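Local atomic coordinates of uncharacterized protein (PDB entry 3KOP), a protein that is of unknown function, belongs to the DUF3830 family and adopts a cyclophilin-like fold. Residues Lys49-Trp52 with Asp53-Gln57; Leu38-Asp41 with Asp42-Pro45. All coordinates share one frame; numbering follows the deposited sequence.

Interaction 1: residues Lys49-Trp52 with Asp53-Gln57; sequences KAVW and DALPQ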
loop_
_atom_site.group_PDB
_atom_site.type_symbol
_atom_site.label_atom_id
_atom_site.label_comp_id
_atom_site.label_asym_id
_atom_site.label_seq_id
_atom_site.Cartn_x
_atom_site.Cartn_y
_atom_site.Cartn_z
ATOM N N LYS F 49 -25.018 -0.735 18.324
ATOM C CA LYS F 49 -25.763 -0.074 19.408
ATOM C C LYS F 49 -25.688 1.435 19.305
ATOM O O LYS F 49 -26.720 2.122 19.459
ATOM C CB LYS F 49 -25.222 -0.523 20.774
ATOM C CG LYS F 49 -25.818 0.252 21.971
ATOM C CD LYS F 49 -25.436 -0.401 23.278
ATOM C CE LYS F 49 -25.856 0.486 24.474
ATOM N NZ LYS F 49 -27.336 0.868 24.425
ATOM N N ALA F 50 -24.473 1.956 19.097
ATOM C CA ALA F 50 -24.239 3.410 19.072
ATOM C C ALA F 50 -25.101 4.033 17.982
ATOM O O ALA F 50 -25.760 5.079 18.205
ATOM C CB ALA F 50 -22.755 3.764 18.847
ATOM N N VAL F 51 -25.118 3.392 16.820
ATOM C CA VAL F 51 -25.954 3.871 15.722
ATOM C C VAL F 51 -27.472 3.688 16.003
ATOM O O VAL F 51 -28.245 4.649 15.937
ATOM C CB VAL F 51 -25.547 3.228 14.405
ATOM C CG1 VAL F 51 -26.513 3.608 13.262
ATOM C CG2 VAL F 51 -24.073 3.636 14.048
ATOM N N TRP F 52 -27.901 2.468 16.332
ATOM C CA TRP F 52 -29.318 2.199 16.627
ATOM C C TRP F 52 -29.883 3.215 17.619
ATOM O O TRP F 52 -30.948 3.813 17.398
ATOM C CB TRP F 52 -29.515 0.795 17.192
ATOM C CG TRP F 52 -30.988 0.498 17.499
ATOM C CD1 TRP F 52 -31.662 0.736 18.679
ATOM C CD2 TRP F 52 -31.960 -0.038 16.588
ATOM N NE1 TRP F 52 -32.983 0.383 18.547
ATOM C CE2 TRP F 52 -33.196 -0.105 17.282
ATOM C CE3 TRP F 52 -31.900 -0.493 15.263
ATOM C CZ2 TRP F 52 -34.360 -0.624 16.689
ATOM C CZ3 TRP F 52 -33.059 -0.974 14.664
ATOM C CH2 TRP F 52 -34.271 -1.051 15.381
ATOM N N ASP F 53 -29.184 3.374 18.733
ATOM C CA ASP F 53 -29.629 4.248 19.825
ATOM C C ASP F 53 -29.905 5.679 19.360
ATOM O O ASP F 53 -30.798 6.336 19.870
ATOM C CB ASP F 53 -28.604 4.262 20.974
ATOM C CG ASP F 53 -28.583 2.963 21.779
ATOM O OD1 ASP F 53 -29.346 2.031 21.456
ATOM O OD2 ASP F 53 -27.778 2.870 22.731
ATOM N N ALA F 54 -29.152 6.135 18.359
ATOM C CA ALA F 54 -29.204 7.537 17.913
ATOM C C ALA F 54 -30.050 7.780 16.685
ATOM O O ALA F 54 -30.218 8.936 16.279
ATOM C CB ALA F 54 -27.776 8.056 17.674
ATOM N N LEU F 55 -30.634 6.732 16.101
ATOM C CA LEU F 55 -31.431 6.921 14.894
ATOM C C LEU F 55 -32.739 7.652 15.210
ATOM O O LEU F 55 -33.307 7.493 16.307
ATOM C CB LEU F 55 -31.719 5.595 14.220
ATOM C CG LEU F 55 -30.497 4.813 13.725
ATOM C CD1 LEU F 55 -30.961 3.461 13.136
ATOM C CD2 LEU F 55 -29.630 5.607 12.741
ATOM N N PRO F 56 -33.230 8.426 14.241
ATOM C CA PRO F 56 -32.635 8.530 12.897
ATOM C C PRO F 56 -31.438 9.483 12.807
ATOM O O PRO F 56 -31.289 10.357 13.655
ATOM C CB PRO F 56 -33.793 9.083 12.066
ATOM C CG PRO F 56 -34.580 9.891 13.026
ATOM C CD PRO F 56 -34.504 9.155 14.323
ATOM N N GLN F 57 -30.608 9.293 11.785
ATOM C CA GLN F 57 -29.523 10.213 11.442
ATOM C C GLN F 57 -29.621 10.526 9.959
ATOM O O GLN F 57 -29.719 9.628 9.081
ATOM C CB GLN F 57 -28.154 9.629 11.772
ATOM C CG GLN F 57 -27.916 9.442 13.253
ATOM C CD GLN F 57 -27.751 10.765 13.989
ATOM O OE1 GLN F 57 -27.054 11.647 13.515
ATOM N NE2 GLN F 57 -28.341 10.871 15.181
#
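K49 reaches one turn down helix 45-54 to pair with D53, an i to i+4 salt bridge near its C-terminal end. Its CG lies anti to the backbone N (chi1 173°), and the chain then runs extended until it bends at the last torsion. Beyond CB, CG passes 3.4 Å from D53 OD2, CD stays at the fringe of the same oxygen, CE comes to 3.5 Å from D53 OD2, and NZ ends 2.7 Å from D53 OD2, on the syn lone pair. D53 OD1 lies in plane at the edge of the W52 ring, 3.8 Å from W52 CD1. The backbone pairs K49 and D53 as well: D53 N donates to K49 O at 2.9 Å, a helical i to i+4 bond. A54 N donates to V51 O and L55 N to W52 O, each three residues back, each donor above the plane of its carbonyl. W52 O also takes a hydrogen bond from R183, which with R22 lies cation-pi to the W52 ring. L55 lays its side chain across V51, CD2 meeting V51 CG1 at 3.7 Å, and continues onto I24 and F181 of the sheet. Cutting L55 back to an alanine is likely to leave V51 CG1 without its apolar neighbour and open a gap beside I24 and F181. Past the cis peptide before P56, Q57 NE2 donates to A54 O at 2.9 Å, closing the turn into strand 57-63. The chemistry is therefore divided: an exposed charge pair ties the outer side of the last turn; on the buried side L55 packs against V51 and the sheet.

Interaction 2: residues Leu38-Asp41 with Asp42-Pro45; sequences LLLD and DVAP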
loop_
_atom_site.group_PDB
_atom_site.type_symbol
_atom_site.label_atom_id
_atom_site.label_comp_id
_atom_site.label_asym_id
_atom_site.label_seq_id
_atom_site.Cartn_x
_atom_site.Cartn_y
_atom_site.Cartn_z
ATOM N N LEU F 38 -29.067 -5.313 7.571
ATOM C CA LEU F 38 -28.981 -6.045 8.796
ATOM C C LEU F 38 -27.892 -5.444 9.641
ATOM O O LEU F 38 -26.762 -5.276 9.202
ATOM C CB LEU F 38 -28.642 -7.491 8.513
ATOM C CG LEU F 38 -28.266 -8.353 9.696
ATOM C CD1 LEU F 38 -29.567 -8.634 10.549
ATOM C CD2 LEU F 38 -27.603 -9.638 9.215
ATOM N N LEU F 39 -28.227 -5.183 10.895
ATOM C CA LEU F 39 -27.280 -4.641 11.823
ATOM C C LEU F 39 -26.425 -5.772 12.390
ATOM O O LEU F 39 -26.958 -6.783 12.792
ATOM C CB LEU F 39 -28.067 -3.951 12.916
ATOM C CG LEU F 39 -27.692 -2.577 13.315
ATOM C CD1 LEU F 39 -27.516 -1.648 12.112
ATOM C CD2 LEU F 39 -28.778 -2.034 14.287
ATOM N N LEU F 40 -25.100 -5.594 12.414
ATOM C CA LEU F 40 -24.177 -6.680 12.738
ATOM C C LEU F 40 -23.893 -6.714 14.251
ATOM O O LEU F 40 -22.779 -6.423 14.718
ATOM C CB LEU F 40 -22.890 -6.573 11.915
ATOM C CG LEU F 40 -23.053 -6.693 10.390
ATOM C CD1 LEU F 40 -21.680 -6.453 9.753
ATOM C CD2 LEU F 40 -23.703 -8.051 9.911
ATOM N N ASP F 41 -24.944 -7.061 15.000
ATOM C CA ASP F 41 -24.876 -7.142 16.470
ATOM C C ASP F 41 -23.928 -8.212 16.951
ATOM O O ASP F 41 -23.400 -8.093 18.051
ATOM C CB ASP F 41 -26.275 -7.358 17.061
ATOM C CG ASP F 41 -27.094 -6.099 17.053
ATOM O OD1 ASP F 41 -26.597 -5.110 17.588
ATOM O OD2 ASP F 41 -28.218 -6.085 16.536
ATOM N N ASP F 42 -23.697 -9.247 16.140
ATOM C CA ASP F 42 -22.714 -10.288 16.491
ATOM C C ASP F 42 -21.251 -9.796 16.440
ATOM O O ASP F 42 -20.540 -9.914 17.407
ATOM C CB ASP F 42 -22.903 -11.580 15.659
ATOM C CG ASP F 42 -22.861 -11.367 14.126
ATOM O OD1 ASP F 42 -22.871 -10.218 13.575
ATOM O OD2 ASP F 42 -22.850 -12.421 13.445
ATOM N N VAL F 43 -20.827 -9.189 15.343
ATOM C CA VAL F 43 -19.414 -8.812 15.171
ATOM C C VAL F 43 -19.106 -7.320 15.376
ATOM O O VAL F 43 -17.950 -6.948 15.518
ATOM C CB VAL F 43 -18.885 -9.306 13.784
ATOM C CG1 VAL F 43 -19.011 -10.831 13.680
ATOM C CG2 VAL F 43 -19.598 -8.590 12.614
ATOM N N ALA F 44 -20.122 -6.459 15.349
ATOM C CA ALA F 44 -19.959 -5.016 15.590
ATOM C C ALA F 44 -21.005 -4.573 16.639
ATOM O O ALA F 44 -21.822 -3.671 16.353
ATOM C CB ALA F 44 -20.187 -4.194 14.299
ATOM N N PRO F 45 -20.998 -5.201 17.838
ATOM C CA PRO F 45 -22.041 -4.871 18.837
ATOM C C PRO F 45 -21.987 -3.446 19.294
ATOM O O PRO F 45 -23.043 -2.828 19.467
ATOM C CB PRO F 45 -21.733 -5.819 20.004
ATOM C CG PRO F 45 -20.259 -6.196 19.832
ATOM C CD PRO F 45 -20.107 -6.274 18.321
HETATM O O HOH W 1 -25.225 -4.488 19.877
#
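L40 and A44 close the turn between strand 33-39 and helix 45-54 through a backbone bond, A44 N to L40 O at 2.7 Å, with the donor nearly in line with the carbonyl. L40 is also the centre of an inverse gamma turn, in which D41 N bonds weakly to L39 O. Among the side-chain polar contacts, D42 CG sits between its own N and carbonyl carbon (chi1 56°), which folds OD1 back to accept a weak bond from V43 N at 2.9 Å. A water bridges the two ends of the turn, donating to D41 OD1 at 2.7 Å and to P45 O at 2.8 Å. D41 OD1 also forms a salt bridge with R22, so this carboxylate oxygen is held by both a charge and a water. P45 CB meets the backbone oxygen D41 O at 3.4 Å. The apolar contacts are modest. L40 and V43 run alongside each other in the same direction, with L40 CB 3.9 Å from V43 CG2 and CD1 slightly farther from the same methyl; V43 also touches P110 of the second subunit. A44 is the N-cap residue of helix 45-54, and its O accepts a hydrogen bond from S48 OG within the first turn. On the sheet side, L40 packs on V151 and A44 on F152 of strand 145-157, while L39 packs on S48 and W52 of helix 45-54.

Interaction 2 leads into helix 45-54 and interaction 1 spans its last turn, their centres about 13 Å apart. The two meet directly where W52 CE3 packs 3.6 Å from L39 CD2, so the helix lies back against the strand that precedes it in the chain. R22 gives a second connection: it forms the salt bridge to D41 in interaction 2 and a cation-pi contact with W52 in interaction 1. I24 of strand 23-28 is shared as well, touching L39 in interaction 2 and W52 and L55 in interaction 1. Both centres lie about 12 Å from the chain centre, and both ends of the helix pack on the antiparallel sheet.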